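Long-range contacts in probable TonB-dependent receptor (Pseudomonas aeruginosa, PDB 4K3F), which probably binds methionine in the periplasm as a lipoprotein of the NlpA family and presumably delivers it for uptake into the cell: residues 3-8 / 28-33; 79-84 / 196-201; 102-107 / 167-172; 109-114 / 133-138. All coordinates share one frame; numbering follows the deposited sequence.

Contact 1 of 4, residues 3-8 / 28-33; sequences ESLTVA and EGVDLK
The E3 carboxylate, a flat group at the start of the first strand, meets V30 through one oxygen, with OE1 of E3 3.7 Å from the methyl CG2 of V30. OE1 also comes close to D210 OD2, a meeting of like charges that may raise the proton affinity of one of the two acids. The face of the sheet carrying E3 and V30 continues in L5 and L32, which are apolar and buried. CB of L5 rests 4.0 Å from CG1 of V30, and CD2 of L5 lies 4.1 Å from CD1 of L32. The same L32 methyl, CD1, presses on CG2 of V7 at 3.4 Å, a tight carbon contact; it is brought there by a side chain whose CG stands anti to the backbone N (chi1 -174°). Helices 11-26 and 210-218 pack on this face, the former against V7, V30 and L32, the latter against E3, L5 and V30. The other face, with S4, T6, D31 and K33, is more polar. K33 stretches out along it, passing CG2 of T6 with its CB at 3.9 Å and giving a hydrogen bond from NZ to OG of S4 at 2.8 Å. Between the faces, five backbone hydrogen bonds link the strands in parallel, from E3 N to G29 O through V7 N to K33 O. G29, with positive phi, is the C-prime residue of the Schellman motif ending helix 11-26. Strand 3-9, that helix and strand 30-36 thus form a beta-alpha-beta crossover at one edge of a six-stranded sheet.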
loop_
_atom_site.group_PDB
_atom_site.type_symbol
_atom_site.label_atom_id
_atom_site.label_comp_id
_atom_site.label_asym_id
_atom_site.label_seq_id
_atom_site.Cartn_x
_atom_site.Cartn_y
_atom_site.Cartn_z
ATOM N N GLU A 3 24.572 15.650 -0.601
ATOM C CA GLU A 3 24.426 14.401 -1.347
ATOM C C GLU A 3 23.005 14.401 -1.979
ATOM O O GLU A 3 22.018 14.606 -1.285
ATOM C CB GLU A 3 24.571 13.160 -0.454
ATOM C CG GLU A 3 25.985 12.854 0.105
ATOM C CD GLU A 3 26.068 12.004 1.399
ATOM O OE1 GLU A 3 25.103 11.900 2.206
ATOM O OE2 GLU A 3 27.163 11.452 1.649
ATOM N N SER A 4 22.911 14.174 -3.271
ATOM C CA SER A 4 21.632 14.023 -3.962
ATOM C C SER A 4 20.983 12.680 -3.662
ATOM O O SER A 4 21.649 11.646 -3.715
ATOM C CB SER A 4 21.867 14.089 -5.470
ATOM O OG SER A 4 20.657 13.946 -6.186
ATOM N N LEU A 5 19.669 12.673 -3.462
ATOM C CA LEU A 5 18.935 11.406 -3.217
ATOM C C LEU A 5 17.585 11.530 -3.861
ATOM O O LEU A 5 16.769 12.317 -3.437
ATOM C CB LEU A 5 18.826 11.094 -1.718
ATOM C CG LEU A 5 18.130 9.806 -1.337
ATOM C CD1 LEU A 5 18.880 8.619 -1.905
ATOM C CD2 LEU A 5 18.066 9.727 0.187
ATOM N N THR A 6 17.352 10.781 -4.934
ATOM C CA THR A 6 16.103 10.922 -5.664
ATOM C C THR A 6 15.174 9.745 -5.311
ATOM O O THR A 6 15.603 8.609 -5.320
ATOM C CB THR A 6 16.354 10.964 -7.189
ATOM O OG1 THR A 6 17.125 9.828 -7.574
ATOM C CG2 THR A 6 17.083 12.247 -7.569
ATOM N N VAL A 7 13.906 10.039 -5.003
ATOM C CA VAL A 7 12.946 9.045 -4.473
ATOM C C VAL A 7 11.602 9.157 -5.187
ATOM O O VAL A 7 10.982 10.239 -5.197
ATOM C CB VAL A 7 12.717 9.214 -2.954
ATOM C CG1 VAL A 7 11.865 8.095 -2.415
ATOM C CG2 VAL A 7 14.037 9.202 -2.218
ATOM N N ALA A 8 11.184 8.058 -5.820
ATOM C CA ALA A 8 9.837 8.000 -6.404
ATOM C C ALA A 8 8.820 7.615 -5.334
ATOM O O ALA A 8 9.063 6.703 -4.535
ATOM C CB ALA A 8 9.806 6.947 -7.487
ATOM N N GLU A 28 21.289 17.443 7.422
ATOM C CA GLU A 28 22.322 16.402 7.500
ATOM C C GLU A 28 23.057 16.222 6.173
ATOM O O GLU A 28 23.691 15.179 5.962
ATOM C CB GLU A 28 21.695 15.067 7.828
ATOM C CG GLU A 28 20.727 15.075 8.958
ATOM C CD GLU A 28 20.278 13.686 9.227
ATOM O OE1 GLU A 28 21.009 12.975 9.949
ATOM O OE2 GLU A 28 19.234 13.297 8.658
ATOM N N GLY A 29 22.979 17.201 5.295
ATOM C CA GLY A 29 23.772 17.209 4.074
ATOM C C GLY A 29 23.198 16.335 2.969
ATOM O O GLY A 29 23.931 15.881 2.080
ATOM N N VAL A 30 21.882 16.116 2.998
ATOM C CA VAL A 30 21.233 15.301 1.984
ATOM C C VAL A 30 20.135 16.079 1.329
ATOM O O VAL A 30 19.274 16.613 2.016
ATOM C CB VAL A 30 20.631 13.996 2.565
ATOM C CG1 VAL A 30 19.781 13.292 1.505
ATOM C CG2 VAL A 30 21.741 13.109 3.077
ATOM N N ASP A 31 20.176 16.129 0.001
ATOM C CA ASP A 31 19.198 16.874 -0.800
ATOM C C ASP A 31 18.204 15.906 -1.403
ATOM O O ASP A 31 18.448 15.294 -2.448
ATOM C CB ASP A 31 19.894 17.686 -1.886
ATOM C CG ASP A 31 18.929 18.476 -2.734
ATOM O OD1 ASP A 31 17.779 18.730 -2.313
ATOM O OD2 ASP A 31 19.334 18.869 -3.842
ATOM N N LEU A 32 17.112 15.714 -0.678
ATOM C CA LEU A 32 16.068 14.769 -1.076
ATOM C C LEU A 32 15.203 15.338 -2.183
ATOM O O LEU A 32 14.609 16.395 -2.004
ATOM C CB LEU A 32 15.171 14.437 0.101
ATOM C CG LEU A 32 14.110 13.359 -0.111
ATOM C CD1 LEU A 32 14.756 12.007 -0.422
ATOM C CD2 LEU A 32 13.270 13.224 1.141
ATOM N N LYS A 33 15.140 14.638 -3.318
ATOM C CA LYS A 33 14.379 15.064 -4.501
ATOM C C LYS A 33 13.298 14.044 -4.773
ATOM O O LYS A 33 13.583 12.862 -5.114
ATOM C CB LYS A 33 15.318 15.204 -5.703
ATOM C CG LYS A 33 16.446 16.215 -5.466
ATOM C CD LYS A 33 17.420 16.221 -6.641
ATOM C CE LYS A 33 18.686 16.983 -6.336
ATOM N NZ LYS A 33 19.840 16.423 -7.089
#

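Contact 2 of 4, residues 79-84 / 196-201. With MSE (selenomethionine), chain B.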
loop_
_atom_site.group_PDB
_atom_site.type_symbol
_atom_site.label_atom_id
_atom_site.label_comp_id
_atom_site.label_asym_id
_atom_site.label_seq_id
_atom_site.Cartn_x
_atom_site.Cartn_y
_atom_site.Cartn_z
ATOM N N GLY A 79 11.169 -0.098 7.063
ATOM C CA GLY A 79 9.739 -0.009 7.105
ATOM C C GLY A 79 9.312 1.300 7.721
ATOM O O GLY A 79 9.981 1.846 8.596
ATOM N N VAL A 80 8.211 1.837 7.248
ATOM C CA VAL A 80 7.768 3.123 7.675
ATOM C C VAL A 80 6.391 3.121 8.308
ATOM O O VAL A 80 6.244 3.632 9.409
ATOM C CB VAL A 80 7.838 4.157 6.545
ATOM C CG1 VAL A 80 7.464 5.530 7.092
ATOM C CG2 VAL A 80 9.230 4.239 5.936
ATOM N N HIS A 81 5.380 2.604 7.601
ATOM C CA HIS A 81 4.010 2.687 8.049
ATOM C C HIS A 81 3.173 1.571 7.483
ATOM O O HIS A 81 3.596 0.875 6.550
ATOM C CB HIS A 81 3.375 4.036 7.663
ATOM C CG HIS A 81 3.129 4.191 6.197
ATOM N ND1 HIS A 81 3.989 4.830 5.336
ATOM C CD2 HIS A 81 2.091 3.773 5.434
ATOM C CE1 HIS A 81 3.494 4.800 4.115
ATOM N NE2 HIS A 81 2.343 4.159 4.149
ATOM N N ILE A 82 1.994 1.408 8.064
ATOM C CA ILE A 82 1.021 0.427 7.568
ATOM C C ILE A 82 -0.214 1.203 7.168
ATOM O O ILE A 82 -0.550 2.222 7.805
ATOM C CB ILE A 82 0.650 -0.640 8.652
ATOM C CG1 ILE A 82 1.910 -1.299 9.216
ATOM C CG2 ILE A 82 -0.238 -1.728 8.086
ATOM C CD1 ILE A 82 2.125 -0.973 10.676
ATOM N N GLU A 83 -0.897 0.737 6.132
ATOM C CA GLU A 83 -2.153 1.344 5.640
ATOM C C GLU A 83 -3.230 0.286 5.675
ATOM O O GLU A 83 -3.479 -0.361 4.672
ATOM C CB GLU A 83 -2.004 1.793 4.176
ATOM C CG GLU A 83 -1.027 2.902 3.962
ATOM C CD GLU A 83 -0.743 3.213 2.490
ATOM O OE1 GLU A 83 -1.507 2.814 1.550
ATOM O OE2 GLU A 83 0.274 3.851 2.284
ATOM N N PRO A 84 -3.877 0.084 6.830
ATOM C CA PRO A 84 -4.873 -0.992 6.879
ATOM C C PRO A 84 -5.910 -0.880 5.762
ATOM O O PRO A 84 -6.525 0.178 5.560
ATOM C CB PRO A 84 -5.482 -0.832 8.259
ATOM C CG PRO A 84 -4.345 -0.296 9.061
ATOM C CD PRO A 84 -3.643 0.686 8.131
ATOM N N TYR A 196 1.959 -5.977 5.758
ATOM C CA TYR A 196 1.935 -4.940 4.723
ATOM C C TYR A 196 2.555 -3.588 5.095
ATOM O O TYR A 196 2.186 -2.532 4.549
ATOM C CB TYR A 196 0.526 -4.765 4.156
ATOM C CG TYR A 196 -0.076 -6.078 3.732
ATOM C CD1 TYR A 196 0.438 -6.803 2.653
ATOM C CD2 TYR A 196 -1.096 -6.668 4.480
ATOM C CE1 TYR A 196 -0.079 -8.014 2.275
ATOM C CE2 TYR A 196 -1.611 -7.898 4.104
ATOM C CZ TYR A 196 -1.093 -8.568 3.022
ATOM O OH TYR A 196 -1.605 -9.773 2.684
ATOM N N VAL A 197 3.580 -3.623 5.931
ATOM C CA VAL A 197 4.329 -2.408 6.177
ATOM C C VAL A 197 4.898 -1.886 4.866
ATOM O O VAL A 197 5.419 -2.644 4.051
ATOM C CB VAL A 197 5.467 -2.656 7.180
ATOM C CG1 VAL A 197 6.338 -1.436 7.345
ATOM C CG2 VAL A 197 4.905 -3.117 8.512
ATOM N N ASN A 198 4.705 -0.592 4.622
ATOM C CA ASN A 198 5.289 0.078 3.451
ATOM C C ASN A 198 6.759 0.406 3.697
ATOM O O ASN A 198 7.125 0.866 4.777
ATOM C CB ASN A 198 4.504 1.347 3.103
ATOM C CG ASN A 198 3.178 1.035 2.378
ATOM O OD1 ASN A 198 2.810 1.722 1.437
ATOM N ND2 ASN A 198 2.490 -0.078 2.787
ATOM N N ILE A 199 7.580 0.106 2.700
ATOM C CA ILE A 199 9.005 0.142 2.838
ATOM C C ILE A 199 9.650 1.133 1.862
ATOM O O ILE A 199 9.227 1.298 0.719
ATOM C CB ILE A 199 9.592 -1.257 2.569
ATOM C CG1 ILE A 199 8.946 -1.904 1.323
ATOM C CG2 ILE A 199 9.310 -2.153 3.770
ATOM C CD1 ILE A 199 9.619 -3.150 0.820
ATOM N N LEU A 200 10.737 1.695 2.321
ATOM C CA LEU A 200 11.657 2.417 1.456
ATOM C C LEU A 200 12.459 1.333 0.720
ATOM O O LEU A 200 12.961 0.422 1.367
ATOM C CB LEU A 200 12.588 3.262 2.288
ATOM C CG LEU A 200 13.752 3.930 1.580
ATOM C CD1 LEU A 200 13.252 4.979 0.652
ATOM C CD2 LEU A 200 14.699 4.569 2.594
ATOM N N VAL A 201 12.635 1.468 -0.597
ATOM C CA VAL A 201 13.239 0.434 -1.445
ATOM C C VAL A 201 14.319 1.088 -2.262
ATOM O O VAL A 201 14.163 2.225 -2.761
ATOM C CB VAL A 201 12.152 -0.235 -2.364
ATOM C CG1 VAL A 201 12.785 -1.124 -3.433
ATOM C CG2 VAL A 201 11.250 -1.058 -1.471
HETATM N N MSE B 300 0.311 1.863 -0.064
HETATM C CA MSE B 300 -0.210 0.574 -0.603
HETATM C C MSE B 300 -0.728 -0.223 0.589
HETATM O O MSE B 300 -0.064 -0.268 1.630
HETATM O OXT MSE B 300 -1.800 -0.833 0.510
HETATM C CB MSE B 300 0.875 -0.214 -1.357
HETATM C CG MSE B 300 0.354 -1.508 -1.935
HETATM SE SE MSE B 300 1.825 -2.543 -2.724
HETATM C CE MSE B 300 2.248 -1.432 -4.192
HETATM O O HOH W 1 -0.365 -1.358 4.148
#
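E83 and N198 grip the amino group of the bound selenomethionine together: ligand N donates to OE1 of E83 at 2.6 Å and to OD1 of N198 at 2.9 Å. N198 uses both ends of its amide, since ND2 gives a hydrogen bond to the ligand carboxylate atom O at 2.8 Å. The two acceptors OE2 of E83 and OD1 of N198 stand 3.4 Å apart, and the presumably positive amino group would ease their repulsion. H81 is a second-shell partner: its NE2 donates at 2.8 Å to the anti lone pair of E83 OE2, which lies only 8° out of the imidazole plane and so helps fix the carboxylate. CB of N198 sits over one face of the same ring, 3.9 Å from its centroid, in a CH-pi contact. Two backbone bonds, V80 N to N198 O and N198 N to H81 O, join the antiparallel segments. G79 has no side chain, and CG1 of V197 packs 3.7 Å from its CA; CG2 of V197 also touches CG1 of I82. H14 NE2 is a further partner of N198 OD1. An acid and an amide sharing the ligand's amino group are consistent with the amino-acid site of a periplasmic binding protein.

Contact 3 of 4, residues 102-107 / 167-172; sequences ATVVIP and MALINT. With MSE (selenomethionine), chain B.
Three backbone hydrogen bonds join T103, V105, M167 and L169 in a parallel ladder: M167 N gives to T103 O, V105 N to M167 O at 2.9 Å, and L169 N to V105 O. CA-H...O contacts reinforce it, V104 CA lying 3.2 Å from M167 O. The ladder stops at P107, which has no N-H to offer; its CD instead packs 3.5 Å from L169 O, a buried carbonyl oxygen without a hydrogen-bond partner in the model. The pair lies inside the second, five-stranded mixed sheet, between strands 149-153 and 86-88, consistent with the two-lobed periplasmic binding protein fold of this family. Apolar contacts occupy both faces. V104 and M167, a selenomethionine, lie side by side and point the same way, CG1 of V104 meeting the terminal CE of M167 at 3.9 Å because the chain of M167 bends at its last torsion (chi3 68°). CG1 of V104 also touches CD1 of L169. On the reverse face CG1 of V105 and CB of A168 are pressed to 3.4 Å, where V105 also packs on L158 and V161 of helix 158-161. The polar contact to the ligand is made by N171, whose OD1 brushes CG of P107 at 3.6 Å while ND2 gives a nearly straight hydrogen bond to ligand OXT (2.9 Å, 169°).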
loop_
_atom_site.group_PDB
_atom_site.type_symbol
_atom_site.label_atom_id
_atom_site.label_comp_id
_atom_site.label_asym_id
_atom_site.label_seq_id
_atom_site.Cartn_x
_atom_site.Cartn_y
_atom_site.Cartn_z
ATOM N N ALA A 102 -23.667 -10.258 -5.080
ATOM C CA ALA A 102 -22.970 -8.999 -4.965
ATOM C C ALA A 102 -21.643 -8.998 -5.706
ATOM O O ALA A 102 -20.871 -9.966 -5.689
ATOM C CB ALA A 102 -22.755 -8.603 -3.507
ATOM N N THR A 103 -21.398 -7.856 -6.362
ATOM C CA THR A 103 -20.162 -7.608 -7.031
ATOM C C THR A 103 -19.202 -6.951 -6.066
ATOM O O THR A 103 -19.470 -5.872 -5.529
ATOM C CB THR A 103 -20.346 -6.756 -8.306
ATOM O OG1 THR A 103 -21.079 -5.549 -8.005
ATOM C CG2 THR A 103 -21.090 -7.561 -9.363
ATOM N N VAL A 104 -18.064 -7.603 -5.886
ATOM C CA VAL A 104 -17.005 -7.124 -4.978
ATOM C C VAL A 104 -15.702 -7.071 -5.760
ATOM O O VAL A 104 -15.177 -8.111 -6.185
ATOM C CB VAL A 104 -16.889 -8.070 -3.775
ATOM C CG1 VAL A 104 -15.813 -7.632 -2.819
ATOM C CG2 VAL A 104 -18.226 -8.132 -3.043
ATOM N N VAL A 105 -15.168 -5.870 -5.946
ATOM C CA VAL A 105 -13.962 -5.708 -6.744
ATOM C C VAL A 105 -12.739 -5.605 -5.820
ATOM O O VAL A 105 -12.796 -4.985 -4.755
ATOM C CB VAL A 105 -14.063 -4.537 -7.751
ATOM C CG1 VAL A 105 -14.199 -3.192 -7.047
ATOM C CG2 VAL A 105 -12.904 -4.561 -8.719
ATOM N N ILE A 106 -11.670 -6.261 -6.239
ATOM C CA ILE A 106 -10.409 -6.263 -5.496
ATOM C C ILE A 106 -9.269 -6.000 -6.485
ATOM O O ILE A 106 -9.452 -6.094 -7.688
ATOM C CB ILE A 106 -10.221 -7.635 -4.781
ATOM C CG1 ILE A 106 -9.931 -8.750 -5.774
ATOM C CG2 ILE A 106 -11.435 -7.942 -3.887
ATOM C CD1 ILE A 106 -9.684 -10.119 -5.161
ATOM N N PRO A 107 -8.092 -5.670 -5.983
ATOM C CA PRO A 107 -6.975 -5.502 -6.911
ATOM C C PRO A 107 -6.591 -6.773 -7.663
ATOM O O PRO A 107 -6.740 -7.866 -7.156
ATOM C CB PRO A 107 -5.817 -5.051 -5.997
ATOM C CG PRO A 107 -6.498 -4.436 -4.808
ATOM C CD PRO A 107 -7.745 -5.269 -4.598
HETATM N N MSE A 167 -19.303 -3.463 -3.673
HETATM C CA MSE A 167 -18.241 -3.200 -2.687
HETATM C C MSE A 167 -16.904 -3.234 -3.417
HETATM O O MSE A 167 -16.727 -4.043 -4.360
HETATM C CB MSE A 167 -18.296 -4.231 -1.558
HETATM C CG MSE A 167 -17.398 -3.910 -0.373
HETATM SE SE MSE A 167 -17.905 -4.915 1.223
HETATM C CE MSE A 167 -17.409 -6.680 0.556
ATOM N N ALA A 168 -15.969 -2.433 -2.921
ATOM C CA ALA A 168 -14.601 -2.395 -3.411
ATOM C C ALA A 168 -13.613 -2.382 -2.270
ATOM O O ALA A 168 -13.781 -1.671 -1.287
ATOM C CB ALA A 168 -14.374 -1.216 -4.334
ATOM N N LEU A 169 -12.575 -3.204 -2.398
ATOM C CA LEU A 169 -11.501 -3.239 -1.408
ATOM C C LEU A 169 -10.343 -2.460 -2.007
ATOM O O LEU A 169 -9.740 -2.905 -2.975
ATOM C CB LEU A 169 -11.118 -4.679 -1.043
ATOM C CG LEU A 169 -12.027 -5.338 0.028
ATOM C CD1 LEU A 169 -13.465 -5.477 -0.450
ATOM C CD2 LEU A 169 -11.453 -6.682 0.443
ATOM N N ILE A 170 -10.071 -1.298 -1.425
ATOM C CA ILE A 170 -9.246 -0.268 -2.066
ATOM C C ILE A 170 -8.045 0.028 -1.206
ATOM O O ILE A 170 -8.191 0.290 -0.017
ATOM C CB ILE A 170 -10.034 1.015 -2.245
ATOM C CG1 ILE A 170 -11.293 0.694 -3.067
ATOM C CG2 ILE A 170 -9.171 2.057 -2.917
ATOM C CD1 ILE A 170 -12.196 1.871 -3.279
ATOM N N ASN A 171 -6.860 -0.052 -1.808
ATOM C CA ASN A 171 -5.623 0.305 -1.130
ATOM C C ASN A 171 -5.755 1.705 -0.568
ATOM O O ASN A 171 -6.248 2.649 -1.234
ATOM C CB ASN A 171 -4.424 0.251 -2.067
ATOM C CG ASN A 171 -4.132 -1.154 -2.544
ATOM O OD1 ASN A 171 -4.678 -1.618 -3.574
ATOM N ND2 ASN A 171 -3.323 -1.861 -1.791
ATOM N N THR A 172 -5.263 1.871 0.648
ATOM C CA THR A 172 -5.511 3.137 1.376
ATOM C C THR A 172 -4.907 4.375 0.676
ATOM O O THR A 172 -5.487 5.470 0.682
ATOM C CB THR A 172 -5.010 2.975 2.816
ATOM O OG1 THR A 172 -5.841 1.998 3.438
ATOM C CG2 THR A 172 -5.062 4.286 3.578
HETATM N N MSE B 300 0.311 1.863 -0.064
HETATM C CA MSE B 300 -0.210 0.574 -0.603
HETATM C C MSE B 300 -0.728 -0.223 0.589
HETATM O O MSE B 300 -0.064 -0.268 1.630
HETATM O OXT MSE B 300 -1.800 -0.833 0.510
HETATM C CB MSE B 300 0.875 -0.214 -1.357
HETATM C CG MSE B 300 0.354 -1.508 -1.935
HETATM SE SE MSE B 300 1.825 -2.543 -2.724
HETATM C CE MSE B 300 2.248 -1.432 -4.192
#

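Contact 4 of 4, residues 109-114 / 133-138; sequences DATNGG and SITATP. With MSE (selenomethionine), chain B.
T111 and T135 lie side by side and point the same way, so that they meet by their methyl groups, with CG2 of T111 3.8 Å from CG2 of T135. In both, OG1 stands between the backbone N and the carbonyl carbon (chi1 64° and 42°), which places each CG2 anti to the carbonyl carbon. T135 CG2 also lies near O and CB of A110 in the first turn of the helix. Next to this pair the loop backbone comes in against G114, which has no side chain: its CA approaches O of I134 at 3.5 Å and O of A136 at 3.3 Å, both as CA-H...O contacts. The loop takes its shape from a type I turn over S133 to A136 and an ST turn, in which T135 N donates to S133 OG. N112 points away from the loop, and its amide lies beside the ligand. D109, the N-cap residue, caps the helix by accepting from the backbone N of N112 at OD2, and the same oxygen takes a second bond from N112 ND2 at 2.9 Å, on its syn side. This helps fix the amide with ND2 3.5 Å from the ligand selenium, while H59 NE2 bonds to OD1 of N112. No direct hydrogen bond joins helix and loop. One water donates to T111 O and to I134 O, each at 2.7 Å, and another lies close to A110 O and A136 O. The chemistry implies a water-mediated, partly exposed junction: the loop is held by bridged carbonyls, methyl contact and close backbone packing, and the same helix start presents N112 to the selenomethionine pocket.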
loop_
_atom_site.group_PDB
_atom_site.type_symbol
_atom_site.label_atom_id
_atom_site.label_comp_id
_atom_site.label_asym_id
_atom_site.label_seq_id
_atom_site.Cartn_x
_atom_site.Cartn_y
_atom_site.Cartn_z
ATOM N N ASP A 109 -3.498 -7.544 -8.845
ATOM C CA ASP A 109 -2.120 -8.007 -8.660
ATOM C C ASP A 109 -2.078 -9.085 -7.545
ATOM O O ASP A 109 -2.940 -9.149 -6.675
ATOM C CB ASP A 109 -1.151 -6.861 -8.317
ATOM C CG ASP A 109 -1.490 -6.200 -7.041
ATOM O OD1 ASP A 109 -2.464 -5.414 -6.998
ATOM O OD2 ASP A 109 -0.792 -6.453 -6.055
ATOM N N ALA A 110 -1.088 -9.956 -7.605
ATOM C CA ALA A 110 -1.133 -11.148 -6.770
ATOM C C ALA A 110 -1.224 -10.852 -5.256
ATOM O O ALA A 110 -2.025 -11.480 -4.524
ATOM C CB ALA A 110 0.083 -12.041 -7.054
ATOM N N THR A 111 -0.399 -9.925 -4.759
ATOM C CA THR A 111 -0.362 -9.689 -3.322
ATOM C C THR A 111 -1.500 -8.827 -2.792
ATOM O O THR A 111 -2.038 -9.116 -1.747
ATOM C CB THR A 111 0.997 -9.170 -2.823
ATOM O OG1 THR A 111 1.296 -7.872 -3.371
ATOM C CG2 THR A 111 2.081 -10.140 -3.227
ATOM N N ASN A 112 -1.882 -7.789 -3.504
ATOM C CA ASN A 112 -3.014 -6.992 -3.040
ATOM C C ASN A 112 -4.374 -7.677 -3.273
ATOM O O ASN A 112 -5.306 -7.475 -2.474
ATOM C CB ASN A 112 -2.946 -5.570 -3.568
ATOM C CG ASN A 112 -1.773 -4.826 -3.014
ATOM O OD1 ASN A 112 -1.717 -4.501 -1.819
ATOM N ND2 ASN A 112 -0.857 -4.517 -3.878
ATOM N N GLY A 113 -4.457 -8.508 -4.315
ATOM C CA GLY A 113 -5.626 -9.370 -4.525
ATOM C C GLY A 113 -5.740 -10.380 -3.377
ATOM O O GLY A 113 -6.794 -10.523 -2.769
ATOM N N GLY A 114 -4.637 -11.050 -3.038
ATOM C CA GLY A 114 -4.648 -12.043 -1.977
ATOM C C GLY A 114 -5.008 -11.435 -0.646
ATOM O O GLY A 114 -5.779 -11.981 0.108
ATOM N N SER A 133 -2.260 -19.079 1.502
ATOM C CA SER A 133 -1.164 -18.148 1.709
ATOM C C SER A 133 -1.669 -16.744 1.472
ATOM O O SER A 133 -2.829 -16.562 1.098
ATOM C CB SER A 133 -0.020 -18.456 0.727
ATOM O OG SER A 133 -0.359 -17.993 -0.558
ATOM N N ILE A 134 -0.800 -15.738 1.637
ATOM C CA ILE A 134 -1.188 -14.359 1.374
ATOM C C ILE A 134 -1.245 -14.000 -0.144
ATOM O O ILE A 134 -1.638 -12.903 -0.488
ATOM C CB ILE A 134 -0.383 -13.338 2.198
ATOM C CG1 ILE A 134 1.066 -13.280 1.713
ATOM C CG2 ILE A 134 -0.511 -13.651 3.699
ATOM C CD1 ILE A 134 1.837 -12.096 2.249
ATOM N N THR A 135 -0.948 -14.970 -1.017
ATOM C CA THR A 135 -1.225 -14.796 -2.439
ATOM C C THR A 135 -2.391 -15.708 -2.874
ATOM O O THR A 135 -2.415 -16.202 -4.006
ATOM C CB THR A 135 0.012 -15.001 -3.317
ATOM O OG1 THR A 135 0.749 -16.134 -2.853
ATOM C CG2 THR A 135 0.936 -13.802 -3.210
ATOM N N ALA A 136 -3.350 -15.927 -1.976
ATOM C CA ALA A 136 -4.565 -16.616 -2.340
ATOM C C ALA A 136 -5.230 -15.982 -3.542
ATOM O O ALA A 136 -5.106 -14.772 -3.770
ATOM C CB ALA A 136 -5.527 -16.661 -1.163
ATOM N N THR A 137 -5.943 -16.814 -4.304
ATOM C CA THR A 137 -6.743 -16.368 -5.438
ATOM C C THR A 137 -8.190 -16.811 -5.254
ATOM O O THR A 137 -8.474 -17.622 -4.379
ATOM C CB THR A 137 -6.225 -16.977 -6.752
ATOM O OG1 THR A 137 -6.478 -18.387 -6.771
ATOM C CG2 THR A 137 -4.725 -16.697 -6.908
ATOM N N PRO A 138 -9.106 -16.295 -6.089
ATOM C CA PRO A 138 -10.506 -16.742 -5.997
ATOM C C PRO A 138 -10.734 -18.232 -6.114
ATOM O O PRO A 138 -11.739 -18.734 -5.578
ATOM C CB PRO A 138 -11.175 -15.982 -7.136
ATOM C CG PRO A 138 -10.403 -14.704 -7.207
ATOM C CD PRO A 138 -8.985 -15.167 -7.025
HETATM N N MSE B 300 0.311 1.863 -0.064
HETATM C CA MSE B 300 -0.210 0.574 -0.603
HETATM C C MSE B 300 -0.728 -0.223 0.589
HETATM O O MSE B 300 -0.064 -0.268 1.630
HETATM O OXT MSE B 300 -1.800 -0.833 0.510
HETATM C CB MSE B 300 0.875 -0.214 -1.357
HETATM C CG MSE B 300 0.354 -1.508 -1.935
HETATM SE SE MSE B 300 1.825 -2.543 -2.724
HETATM C CE MSE B 300 2.248 -1.432 -4.192
HETATM O O HOH W 2 -3.576 -13.469 -5.593
HETATM O O HOH W 3 -0.831 -10.477 0.231
#

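Overall arrangement
Contact 2 is buried near the middle of the chain, contact 3 is buried in the second sheet, and contacts 1 and 4 are only partly buried. Contacts 1 and 2 belong to the same six-stranded sheet, their centres 20 Å apart, but the first is a strand pair with one largely apolar face and one polar face, remote from the ligand, whereas the second supplies charged and amide groups to it. Contacts 2, 3 and 4 all touch the selenomethionine. Contacts 3 and 4 use consecutive elements, strand 103-107 and helix 110-122, and are joined by a weak hydrogen bond from N171 ND2 to N112 OD1. Apolar packing and direct backbone bonds dominate contact 3; waters bridge contact 4.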